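Local coordinates for invasion-associated protein B (PDB 3DTD), which is of unknown function but, as an invasion-associated locus B protein, is probably linked to host-cell invasion by Bartonella henselae, at residues V44-R49 with A61-V65; G81-P87 with A134-A138; V98-G102 with V113-F117; V122-R126 with F155-N160. One frame throughout, in Å; residues are numbered along the deposited sequence.

Contact 1 (V44-R49 with A61-V65); sequences VCFMHR and AMSVV
The phenyl ring of F46 is met obliquely by the hydroxyl of S63, whose OG lies 3.5 Å from ring atom CD1. The imidazole of H48 stands on the same side of the sheet, yet it touches the partner strand through its root alone, H48 CB lying 3.9 Å from S63 OG. S63 OG thus touches both the F46 ring and the base of H48. In both aromatic residues CG lies between the backbone N and the carbonyl carbon, chi1 near 60°, which carries the rings away from 61-65 toward strand 32-39; there H48 NE2 is hydrogen-bonded to N35 OD1. The two segments are the arms of a beta hairpin, running antiparallel at 153°. M47 and V64 form a hydrogen-bonded pair: M47 N gives a bond of 2.7 Å to V64 O, while the return bond from V64 N to M47 O is more bent, 136° at the hydrogen. H48 and S63 form the non-hydrogen-bonded pair that follows, with H48 CA 3.2 Å from M62 O in a CA-H...O contact. R49 and M62 then pair through both backbone bonds, M62 N to R49 O measuring 2.8 Å. On the other face of the sheet M47 and V64 run side by side, M47 CB 3.9 Å from V64 CG1, and the thioether of M47 bends off to helix 155-168. Toward the far end V65 CG1 packs on F46 CB at 3.8 Å, and C45 is tied by its disulfide to C36 of strand 32-39. The R49 guanidinium turns away from 61-65 into a salt bridge with E51.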
loop_
_atom_site.group_PDB
_atom_site.type_symbol
_atom_site.label_atom_id
_atom_site.label_comp_id
_atom_site.label_asym_id
_atom_site.label_seq_id
_atom_site.Cartn_x
_atom_site.Cartn_y
_atom_site.Cartn_z
ATOM N N VAL C 44 -18.732 36.106 -8.372
ATOM C CA VAL C 44 -19.857 35.298 -8.829
ATOM C C VAL C 44 -20.239 34.299 -7.735
ATOM O O VAL C 44 -19.411 33.518 -7.265
ATOM C CB VAL C 44 -19.543 34.570 -10.171
ATOM C CG1 VAL C 44 -20.683 33.632 -10.576
ATOM C CG2 VAL C 44 -19.278 35.578 -11.285
ATOM N N CYS C 45 -21.501 34.340 -7.334
ATOM C CA CYS C 45 -22.004 33.450 -6.303
ATOM C C CYS C 45 -22.996 32.465 -6.887
ATOM O O CYS C 45 -23.884 32.839 -7.649
ATOM C CB CYS C 45 -22.639 34.254 -5.170
ATOM S SG CYS C 45 -21.476 35.338 -4.324
ATOM N N PHE C 46 -22.832 31.197 -6.537
ATOM C CA PHE C 46 -23.737 30.166 -7.019
ATOM C C PHE C 46 -24.433 29.381 -5.911
ATOM O O PHE C 46 -23.939 29.263 -4.792
ATOM C CB PHE C 46 -23.076 29.245 -8.064
ATOM C CG PHE C 46 -21.842 28.531 -7.580
ATOM C CD1 PHE C 46 -21.921 27.223 -7.111
ATOM C CD2 PHE C 46 -20.591 29.149 -7.634
ATOM C CE1 PHE C 46 -20.779 26.546 -6.674
ATOM C CE2 PHE C 46 -19.443 28.486 -7.194
ATOM C CZ PHE C 46 -19.539 27.178 -6.716
ATOM N N MET C 47 -25.594 28.850 -6.272
ATOM C CA MET C 47 -26.528 28.190 -5.385
ATOM C C MET C 47 -26.560 26.738 -5.818
ATOM O O MET C 47 -26.847 26.456 -6.979
ATOM C CB MET C 47 -27.887 28.810 -5.658
ATOM C CG MET C 47 -28.858 28.848 -4.544
ATOM S SD MET C 47 -30.360 29.660 -5.142
ATOM C CE MET C 47 -31.507 28.482 -4.473
ATOM N N HIS C 48 -26.264 25.807 -4.919
ATOM C CA HIS C 48 -26.150 24.407 -5.343
ATOM C C HIS C 48 -26.659 23.355 -4.368
ATOM O O HIS C 48 -26.767 23.598 -3.172
ATOM C CB HIS C 48 -24.722 24.079 -5.804
ATOM C CG HIS C 48 -23.681 24.285 -4.750
ATOM N ND1 HIS C 48 -23.169 23.248 -4.002
ATOM C CD2 HIS C 48 -23.062 25.406 -4.314
ATOM C CE1 HIS C 48 -22.271 23.721 -3.159
ATOM N NE2 HIS C 48 -22.190 25.027 -3.325
ATOM N N ARG C 49 -26.969 22.186 -4.925
ATOM C CA ARG C 49 -27.550 21.058 -4.207
ATOM C C ARG C 49 -27.185 19.743 -4.914
ATOM O O ARG C 49 -27.319 19.633 -6.133
ATOM C CB ARG C 49 -29.075 21.222 -4.142
ATOM C CG ARG C 49 -29.856 19.983 -3.721
ATOM C CD ARG C 49 -30.095 19.968 -2.227
ATOM N NE ARG C 49 -30.414 18.632 -1.730
ATOM C CZ ARG C 49 -29.851 18.063 -0.668
ATOM N NH1 ARG C 49 -28.938 18.705 0.052
ATOM N NH2 ARG C 49 -30.224 16.846 -0.317
ATOM N N ALA C 61 -27.420 16.487 -9.451
ATOM C CA ALA C 61 -26.896 17.733 -8.898
ATOM C C ALA C 61 -27.495 18.939 -9.624
ATOM O O ALA C 61 -27.884 18.847 -10.786
ATOM C CB ALA C 61 -25.369 17.760 -8.979
ATOM N N MET C 62 -27.583 20.066 -8.926
ATOM C CA MET C 62 -28.110 21.293 -9.504
ATOM C C MET C 62 -27.274 22.473 -9.040
ATOM O O MET C 62 -27.012 22.608 -7.854
ATOM C CB MET C 62 -29.586 21.483 -9.126
ATOM C CG MET C 62 -30.196 22.806 -9.604
ATOM S SD MET C 62 -31.998 22.859 -9.608
ATOM C CE MET C 62 -32.308 21.855 -11.050
ATOM N N SER C 63 -26.845 23.309 -9.983
ATOM C CA SER C 63 -26.091 24.522 -9.677
ATOM C C SER C 63 -26.714 25.701 -10.415
ATOM O O SER C 63 -27.026 25.600 -11.601
ATOM C CB SER C 63 -24.617 24.361 -10.055
ATOM O OG SER C 63 -23.811 25.323 -9.392
ATOM N N VAL C 64 -26.888 26.816 -9.707
ATOM C CA VAL C 64 -27.729 27.916 -10.176
ATOM C C VAL C 64 -27.149 29.296 -9.816
ATOM O O VAL C 64 -26.618 29.486 -8.722
ATOM C CB VAL C 64 -29.205 27.701 -9.684
ATOM C CG1 VAL C 64 -29.817 28.943 -9.052
ATOM C CG2 VAL C 64 -30.070 27.144 -10.808
ATOM N N VAL C 65 -27.213 30.230 -10.768
ATOM C CA VAL C 65 -26.816 31.623 -10.546
ATOM C C VAL C 65 -27.973 32.587 -10.795
ATOM O O VAL C 65 -28.913 32.270 -11.528
ATOM C CB VAL C 65 -25.589 32.062 -11.412
ATOM C CG1 VAL C 65 -24.333 31.332 -10.983
ATOM C CG2 VAL C 65 -25.851 31.868 -12.909
#

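Contact 2 (G81-P87 with A134-A138); sequences GILVSKP and AMTIA
The loop 81-87 is laid against the segment 134-138, on strand 130-136, through a single backbone bridge between I82 and I137. Two hydrogen bonds frame that bridge: A138 N to G81 O at 2.9 Å, and L83 N to T136 O at 2.6 Å. The I82 side chain crosses M135 at about a right angle, its CD1 resting 3.8 Å from M135 SD. L83 and T136 instead lie side by side, L83 CD2 against T136 CG2 at 3.8 Å, and the aliphatic part of K86 passes over the threonine with CD 3.5 Å from OG1. This loop is one of the links between the two antiparallel sheets, leaving strand 72-78 of one and entering strand 88-92 of the other. Beyond the bridge the backbones part and water fills in. One water accepts from T136 N at 2.7 Å and is hydrogen-bonded to L83 O; another donates to P87 O at 2.6 Å and is hydrogen-bonded to T136 OG1, 2.9 Å away. The outer side of the loop belongs to a subunit interface: I82 O is hydrogen-bonded to T105 OG1 of the second subunit, and V84 packs on V84 of that same neighbouring chain.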
loop_
_atom_site.group_PDB
_atom_site.type_symbol
_atom_site.label_atom_id
_atom_site.label_comp_id
_atom_site.label_asym_id
_atom_site.label_seq_id
_atom_site.Cartn_x
_atom_site.Cartn_y
_atom_site.Cartn_z
ATOM N N GLY C 81 -26.479 6.913 -18.956
ATOM C CA GLY C 81 -27.446 5.925 -19.439
ATOM C C GLY C 81 -28.798 6.498 -19.820
ATOM O O GLY C 81 -29.749 5.749 -20.062
ATOM N N ILE C 82 -28.878 7.826 -19.876
ATOM C CA ILE C 82 -30.112 8.529 -20.237
ATOM C C ILE C 82 -30.141 8.780 -21.743
ATOM O O ILE C 82 -29.155 9.244 -22.318
ATOM C CB ILE C 82 -30.260 9.878 -19.446
ATOM C CG1 ILE C 82 -30.260 9.636 -17.929
ATOM C CG2 ILE C 82 -31.508 10.667 -19.868
ATOM C CD1 ILE C 82 -31.246 8.589 -17.447
ATOM N N LEU C 83 -31.274 8.450 -22.365
ATOM C CA LEU C 83 -31.518 8.709 -23.783
ATOM C C LEU C 83 -31.490 10.199 -24.091
ATOM O O LEU C 83 -32.376 10.961 -23.707
ATOM C CB LEU C 83 -32.833 8.070 -24.243
ATOM C CG LEU C 83 -33.172 8.079 -25.735
ATOM C CD1 LEU C 83 -32.065 7.451 -26.563
ATOM C CD2 LEU C 83 -34.457 7.334 -25.952
ATOM N N VAL C 84 -30.440 10.580 -24.802
ATOM C CA VAL C 84 -30.069 11.959 -25.071
ATOM C C VAL C 84 -30.994 12.666 -26.077
ATOM O O VAL C 84 -31.137 13.897 -26.048
ATOM C CB VAL C 84 -28.569 11.968 -25.500
ATOM C CG1 VAL C 84 -28.333 12.612 -26.854
ATOM C CG2 VAL C 84 -27.678 12.508 -24.380
ATOM N N SER C 85 -31.635 11.867 -26.931
ATOM C CA SER C 85 -32.509 12.382 -27.983
ATOM C C SER C 85 -33.890 12.770 -27.453
ATOM O O SER C 85 -34.591 13.583 -28.059
ATOM C CB SER C 85 -32.634 11.368 -29.127
ATOM O OG SER C 85 -33.062 10.099 -28.660
ATOM N N LYS C 86 -34.271 12.187 -26.321
ATOM C CA LYS C 86 -35.547 12.482 -25.675
ATOM C C LYS C 86 -35.348 13.503 -24.546
ATOM O O LYS C 86 -34.277 13.531 -23.927
ATOM C CB LYS C 86 -36.199 11.188 -25.174
ATOM C CG LYS C 86 -36.729 10.310 -26.308
ATOM C CD LYS C 86 -37.732 9.273 -25.823
ATOM C CE LYS C 86 -39.162 9.802 -25.853
ATOM N NZ LYS C 86 -39.669 9.972 -27.248
ATOM N N PRO C 87 -36.365 14.357 -24.286
ATOM C CA PRO C 87 -36.161 15.487 -23.373
ATOM C C PRO C 87 -36.121 15.135 -21.884
ATOM O O PRO C 87 -36.531 14.042 -21.478
ATOM C CB PRO C 87 -37.367 16.397 -23.661
ATOM C CG PRO C 87 -38.081 15.795 -24.827
ATOM C CD PRO C 87 -37.740 14.351 -24.811
ATOM N N ALA C 134 -38.142 13.995 -15.026
ATOM C CA ALA C 134 -38.620 12.904 -15.877
ATOM C C ALA C 134 -37.758 12.792 -17.134
ATOM O O ALA C 134 -37.566 13.773 -17.858
ATOM C CB ALA C 134 -40.084 13.116 -16.247
ATOM N N MET C 135 -37.233 11.594 -17.380
ATOM C CA MET C 135 -36.376 11.344 -18.546
ATOM C C MET C 135 -36.535 9.916 -19.075
ATOM O O MET C 135 -37.280 9.117 -18.509
ATOM C CB MET C 135 -34.906 11.678 -18.233
ATOM C CG MET C 135 -34.302 10.918 -17.061
ATOM S SD MET C 135 -32.923 11.787 -16.282
ATOM C CE MET C 135 -33.785 12.943 -15.226
ATOM N N THR C 136 -35.839 9.610 -20.168
ATOM C CA THR C 136 -35.908 8.298 -20.803
ATOM C C THR C 136 -34.547 7.600 -20.716
ATOM O O THR C 136 -33.512 8.207 -20.988
ATOM C CB THR C 136 -36.350 8.425 -22.285
ATOM O OG1 THR C 136 -37.481 9.300 -22.378
ATOM C CG2 THR C 136 -36.721 7.073 -22.864
ATOM N N ILE C 137 -34.558 6.331 -20.322
ATOM C CA ILE C 137 -33.346 5.514 -20.274
ATOM C C ILE C 137 -33.020 4.971 -21.669
ATOM O O ILE C 137 -33.907 4.475 -22.367
ATOM C CB ILE C 137 -33.496 4.347 -19.256
ATOM C CG1 ILE C 137 -33.902 4.886 -17.878
ATOM C CG2 ILE C 137 -32.204 3.532 -19.147
ATOM C CD1 ILE C 137 -34.303 3.818 -16.875
ATOM N N ALA C 138 -31.758 5.096 -22.077
ATOM C CA ALA C 138 -31.281 4.497 -23.324
ATOM C C ALA C 138 -31.025 3.010 -23.112
ATOM O O ALA C 138 -29.907 2.582 -22.815
ATOM C CB ALA C 138 -30.038 5.195 -23.824
HETATM O O HOH W 1 -34.373 11.296 -21.628
HETATM O O HOH W 2 -38.144 11.957 -21.432
#

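Contact 3 (V98-G102 with V113-F117); sequences VIETG and VPIVF
T101 makes the polar contact here, its OG1 donating to P114 O across 3.1 Å, nearly along the C=O axis. With OG1 trans to the backbone N (chi1 174°), the hydroxyl faces the proline carbonyl while the methyl turns to V113, CG2 lying 3.7 Å from V113 CG1 as the two side chains slant across each other. Next along, the G102 carbonyl rests against the proline ring, G102 O being 3.4 Å from P114 CD. At the other end I99 reaches over with its extended chain: CD1 comes to the edge of the F117 ring, close to the ring plane, 3.6 Å from CD2, and also abuts the backbone, 3.4 Å from V116 O. I99 and F117 cross at about a right angle. In the next shell, the F117 ring meets that of Y121, the two planes being about 15° apart, and Y121 also touches I99. Backbone hydrogen bonds anchor each strand to a different neighbour: I99 pairs with L90 and T101 with V88, whereas V113 pairs with L76 and I115 with G74. The chain between the segments carries the C106-C111 disulfide. With axes 8.3 Å apart, crossing at 145°, and no backbone hydrogen bond between them, the two strands come from separate antiparallel sheets facing each other, the layout of a beta sandwich, consistent with membership of the E-set clan.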
loop_
_atom_site.group_PDB
_atom_site.type_symbol
_atom_site.label_atom_id
_atom_site.label_comp_id
_atom_site.label_asym_id
_atom_site.label_seq_id
_atom_site.Cartn_x
_atom_site.Cartn_y
_atom_site.Cartn_z
ATOM N N VAL C 98 -44.076 23.519 -15.663
ATOM C CA VAL C 98 -43.390 22.465 -16.407
ATOM C C VAL C 98 -42.394 23.058 -17.411
ATOM O O VAL C 98 -42.751 23.902 -18.237
ATOM C CB VAL C 98 -44.393 21.490 -17.105
ATOM C CG1 VAL C 98 -43.666 20.475 -17.976
ATOM C CG2 VAL C 98 -45.241 20.756 -16.071
ATOM N N ILE C 99 -41.140 22.624 -17.303
ATOM C CA ILE C 99 -40.084 22.963 -18.254
ATOM C C ILE C 99 -39.627 21.695 -18.976
ATOM O O ILE C 99 -39.432 20.649 -18.357
ATOM C CB ILE C 99 -38.889 23.669 -17.545
ATOM C CG1 ILE C 99 -39.127 25.173 -17.470
ATOM C CG2 ILE C 99 -37.546 23.416 -18.255
ATOM C CD1 ILE C 99 -38.077 25.888 -16.664
ATOM N N GLU C 100 -39.482 21.786 -20.294
ATOM C CA GLU C 100 -38.898 20.695 -21.060
ATOM C C GLU C 100 -37.617 21.156 -21.744
ATOM O O GLU C 100 -37.622 22.107 -22.526
ATOM C CB GLU C 100 -39.899 20.137 -22.067
ATOM C CG GLU C 100 -39.941 18.624 -22.073
ATOM C CD GLU C 100 -41.090 18.068 -22.881
ATOM O OE1 GLU C 100 -41.947 17.382 -22.285
ATOM O OE2 GLU C 100 -41.137 18.314 -24.107
ATOM N N THR C 101 -36.522 20.483 -21.417
ATOM C CA THR C 101 -35.193 20.815 -21.933
ATOM C C THR C 101 -34.433 19.508 -22.202
ATOM O O THR C 101 -35.003 18.429 -22.076
ATOM C CB THR C 101 -34.421 21.787 -20.974
ATOM O OG1 THR C 101 -33.075 21.976 -21.432
ATOM C CG2 THR C 101 -34.408 21.263 -19.536
ATOM N N GLY C 102 -33.165 19.598 -22.592
ATOM C CA GLY C 102 -32.394 18.404 -22.925
ATOM C C GLY C 102 -30.949 18.437 -22.471
ATOM O O GLY C 102 -30.438 19.484 -22.079
ATOM N N VAL C 113 -27.543 19.124 -18.092
ATOM C CA VAL C 113 -28.796 19.675 -18.600
ATOM C C VAL C 113 -28.863 21.167 -18.242
ATOM O O VAL C 113 -29.016 21.513 -17.071
ATOM C CB VAL C 113 -30.022 18.942 -17.985
ATOM C CG1 VAL C 113 -31.321 19.471 -18.569
ATOM C CG2 VAL C 113 -29.930 17.440 -18.195
ATOM N N PRO C 114 -28.722 22.057 -19.242
ATOM C CA PRO C 114 -28.862 23.494 -18.993
ATOM C C PRO C 114 -30.304 23.871 -18.670
ATOM O O PRO C 114 -31.236 23.354 -19.288
ATOM C CB PRO C 114 -28.446 24.136 -20.325
ATOM C CG PRO C 114 -27.812 23.062 -21.116
ATOM C CD PRO C 114 -28.415 21.781 -20.656
ATOM N N ILE C 115 -30.468 24.764 -17.703
ATOM C CA ILE C 115 -31.785 25.172 -17.231
ATOM C C ILE C 115 -31.866 26.688 -17.114
ATOM O O ILE C 115 -30.919 27.334 -16.677
ATOM C CB ILE C 115 -32.140 24.511 -15.874
ATOM C CG1 ILE C 115 -30.881 24.353 -15.011
ATOM C CG2 ILE C 115 -32.781 23.153 -16.114
ATOM C CD1 ILE C 115 -31.112 24.256 -13.530
ATOM N N VAL C 116 -32.993 27.245 -17.554
ATOM C CA VAL C 116 -33.298 28.664 -17.400
ATOM C C VAL C 116 -34.700 28.770 -16.796
ATOM O O VAL C 116 -35.656 28.208 -17.333
ATOM C CB VAL C 116 -33.224 29.430 -18.755
ATOM C CG1 VAL C 116 -33.726 30.857 -18.606
ATOM C CG2 VAL C 116 -31.803 29.440 -19.305
ATOM N N PHE C 117 -34.812 29.475 -15.673
ATOM C CA PHE C 117 -36.093 29.658 -14.992
ATOM C C PHE C 117 -36.596 31.093 -15.126
ATOM O O PHE C 117 -35.895 32.034 -14.748
ATOM C CB PHE C 117 -35.968 29.306 -13.508
ATOM C CG PHE C 117 -35.457 27.916 -13.242
ATOM C CD1 PHE C 117 -34.315 27.718 -12.476
ATOM C CD2 PHE C 117 -36.118 26.806 -13.744
ATOM C CE1 PHE C 117 -33.845 26.435 -12.217
ATOM C CE2 PHE C 117 -35.656 25.521 -13.491
ATOM C CZ PHE C 117 -34.519 25.337 -12.727
#

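Contact 4 (V122-R126 with F155-N160); sequences VAALR and FSNALN. With GOL (glycerol), chain P.
R126 lies across L159 at about a right angle, so that L159 CD2 sits over one face of the guanidinium, 3.4 Å from NH1. At the edge of the same group NE donates to S156 OG over 3.0 Å, in a moderately bent bond whose acceptor is tilted out of the guanidinium plane. A bend at chi3 of the arginine brings the head round to this position. N160 OD1 also comes to the guanidinium edge, but it is modelled too close to NH2 for that approach to be trusted. Deeper in, L125 crosses F155 at a slant: its CB stands over the ring face as a CH-pi contact, 4.0 Å from the centroid and 23° off the normal. F155 has CG trans to its backbone N, chi1 -173°, which sends the ring toward L125; W32 meets that ring edge-to-face. Helix 119-127 and the start of helix 155-168 meet here, with axes 9.7 Å apart at closest and their N-to-C directions 125° apart. V122 extends the apolar part, its CG1 3.7 Å from L159 CD2 in another right-angle crossing. Glycerol, probably from the crystallisation liquor, sits beside the first turn of helix 155-168. Its O3 donates to R126 O at 3.1 Å and weakly accepts from S156 N, while O1 accepts a weak bond from N157 N.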
loop_
_atom_site.group_PDB
_atom_site.type_symbol
_atom_site.label_atom_id
_atom_site.label_comp_id
_atom_site.label_asym_id
_atom_site.label_seq_id
_atom_site.Cartn_x
_atom_site.Cartn_y
_atom_site.Cartn_z
ATOM N N VAL C 122 -39.509 30.511 -11.021
ATOM C CA VAL C 122 -38.777 30.870 -9.804
ATOM C C VAL C 122 -39.719 30.945 -8.597
ATOM O O VAL C 122 -39.428 30.368 -7.554
ATOM C CB VAL C 122 -37.988 32.204 -9.989
ATOM C CG1 VAL C 122 -37.513 32.757 -8.658
ATOM C CG2 VAL C 122 -36.804 32.005 -10.927
ATOM N N ALA C 123 -40.859 31.617 -8.770
ATOM C CA ALA C 123 -41.904 31.703 -7.742
ATOM C C ALA C 123 -42.471 30.337 -7.327
ATOM O O ALA C 123 -42.791 30.128 -6.155
ATOM C CB ALA C 123 -43.026 32.634 -8.203
ATOM N N ALA C 124 -42.581 29.419 -8.288
ATOM C CA ALA C 124 -43.035 28.052 -8.030
ATOM C C ALA C 124 -41.996 27.256 -7.253
ATOM O O ALA C 124 -42.349 26.471 -6.374
ATOM C CB ALA C 124 -43.381 27.346 -9.338
ATOM N N LEU C 125 -40.723 27.472 -7.586
ATOM C CA LEU C 125 -39.580 26.871 -6.891
ATOM C C LEU C 125 -39.507 27.287 -5.418
ATOM O O LEU C 125 -39.168 26.473 -4.558
ATOM C CB LEU C 125 -38.274 27.254 -7.601
ATOM C CG LEU C 125 -37.434 26.354 -8.523
ATOM C CD1 LEU C 125 -38.070 25.028 -8.914
ATOM C CD2 LEU C 125 -37.000 27.137 -9.750
ATOM N N ARG C 126 -39.826 28.553 -5.145
ATOM C CA ARG C 126 -39.844 29.099 -3.783
ATOM C C ARG C 126 -40.936 28.482 -2.918
ATOM O O ARG C 126 -40.742 28.287 -1.722
ATOM C CB ARG C 126 -40.021 30.620 -3.800
ATOM C CG ARG C 126 -39.029 31.363 -4.659
ATOM C CD ARG C 126 -39.261 32.854 -4.602
ATOM N NE ARG C 126 -38.362 33.436 -3.619
ATOM C CZ ARG C 126 -37.367 34.265 -3.907
ATOM N NH1 ARG C 126 -37.149 34.661 -5.155
ATOM N NH2 ARG C 126 -36.600 34.711 -2.932
ATOM N N PHE C 155 -34.502 26.702 -0.725
ATOM C CA PHE C 155 -34.327 27.363 -2.026
ATOM C C PHE C 155 -34.594 28.859 -1.938
ATOM O O PHE C 155 -33.794 29.664 -2.418
ATOM C CB PHE C 155 -35.231 26.734 -3.101
ATOM C CG PHE C 155 -34.976 27.247 -4.502
ATOM C CD1 PHE C 155 -34.184 26.516 -5.385
ATOM C CD2 PHE C 155 -35.547 28.444 -4.949
ATOM C CE1 PHE C 155 -33.942 26.978 -6.682
ATOM C CE2 PHE C 155 -35.306 28.918 -6.234
ATOM C CZ PHE C 155 -34.503 28.183 -7.104
ATOM N N SER C 156 -35.728 29.217 -1.340
ATOM C CA SER C 156 -36.158 30.610 -1.225
ATOM C C SER C 156 -35.148 31.445 -0.432
ATOM O O SER C 156 -34.747 32.521 -0.878
ATOM C CB SER C 156 -37.562 30.685 -0.605
ATOM O OG SER C 156 -38.297 31.792 -1.087
ATOM N N ASN C 157 -34.712 30.925 0.714
ATOM C CA ASN C 157 -33.738 31.618 1.562
ATOM C C ASN C 157 -32.344 31.734 0.954
ATOM O O ASN C 157 -31.664 32.744 1.155
ATOM C CB ASN C 157 -33.654 30.971 2.944
ATOM C CG ASN C 157 -34.832 31.327 3.832
ATOM O OD1 ASN C 157 -35.452 32.383 3.684
ATOM N ND2 ASN C 157 -35.141 30.448 4.774
ATOM N N ALA C 158 -31.930 30.706 0.214
ATOM C CA ALA C 158 -30.670 30.745 -0.525
ATOM C C ALA C 158 -30.727 31.734 -1.695
ATOM O O ALA C 158 -29.753 32.433 -1.962
ATOM C CB ALA C 158 -30.268 29.355 -1.002
ATOM N N LEU C 159 -31.870 31.805 -2.373
ATOM C CA LEU C 159 -32.043 32.755 -3.471
ATOM C C LEU C 159 -32.086 34.204 -2.982
ATOM O O LEU C 159 -31.555 35.092 -3.643
ATOM C CB LEU C 159 -33.277 32.413 -4.306
ATOM C CG LEU C 159 -33.526 33.199 -5.594
ATOM C CD1 LEU C 159 -32.298 33.245 -6.505
ATOM C CD2 LEU C 159 -34.700 32.592 -6.315
ATOM N N ASN C 160 -32.699 34.423 -1.820
ATOM C CA ASN C 160 -32.683 35.720 -1.137
ATOM C C ASN C 160 -31.281 36.206 -0.786
ATOM O O ASN C 160 -30.992 37.399 -0.879
ATOM C CB ASN C 160 -33.524 35.668 0.141
ATOM C CG ASN C 160 -35.009 35.603 -0.138
ATOM O OD1 ASN C 160 -35.444 35.781 -1.268
ATOM N ND2 ASN C 160 -35.797 35.341 0.897
HETATM C C1 GOL P . -36.981 28.174 1.716
HETATM O O1 GOL P . -36.246 28.623 2.831
HETATM C C2 GOL P . -38.067 27.149 2.047
HETATM O O2 GOL P . -37.661 26.248 3.058
HETATM C C3 GOL P . -38.441 26.375 0.785
HETATM O O3 GOL P . -38.231 27.162 -0.371
#

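Contacts 1, 3 and 4 adjoin one another. M62 CE of contact 1 lies 3.7 Å from I115 CD1 of contact 3; M47 CE of contact 1 reaches F155 O of contact 4 at 3.3 Å; and F117 CB of contact 3 packs 3.8 Å from V122 CG2 of contact 4, just where strand 110-117 leads into helix 119-127. Contact 2 touches only contact 3, with P87 CB 3.5 Å from T101 O, and contact 3 is nested within the loop that contact 2 closes. The centres of contacts 2 and 4 are about 28 Å apart, which sets the subunit interface at 81-87 well away from the glycerol beside 155-160.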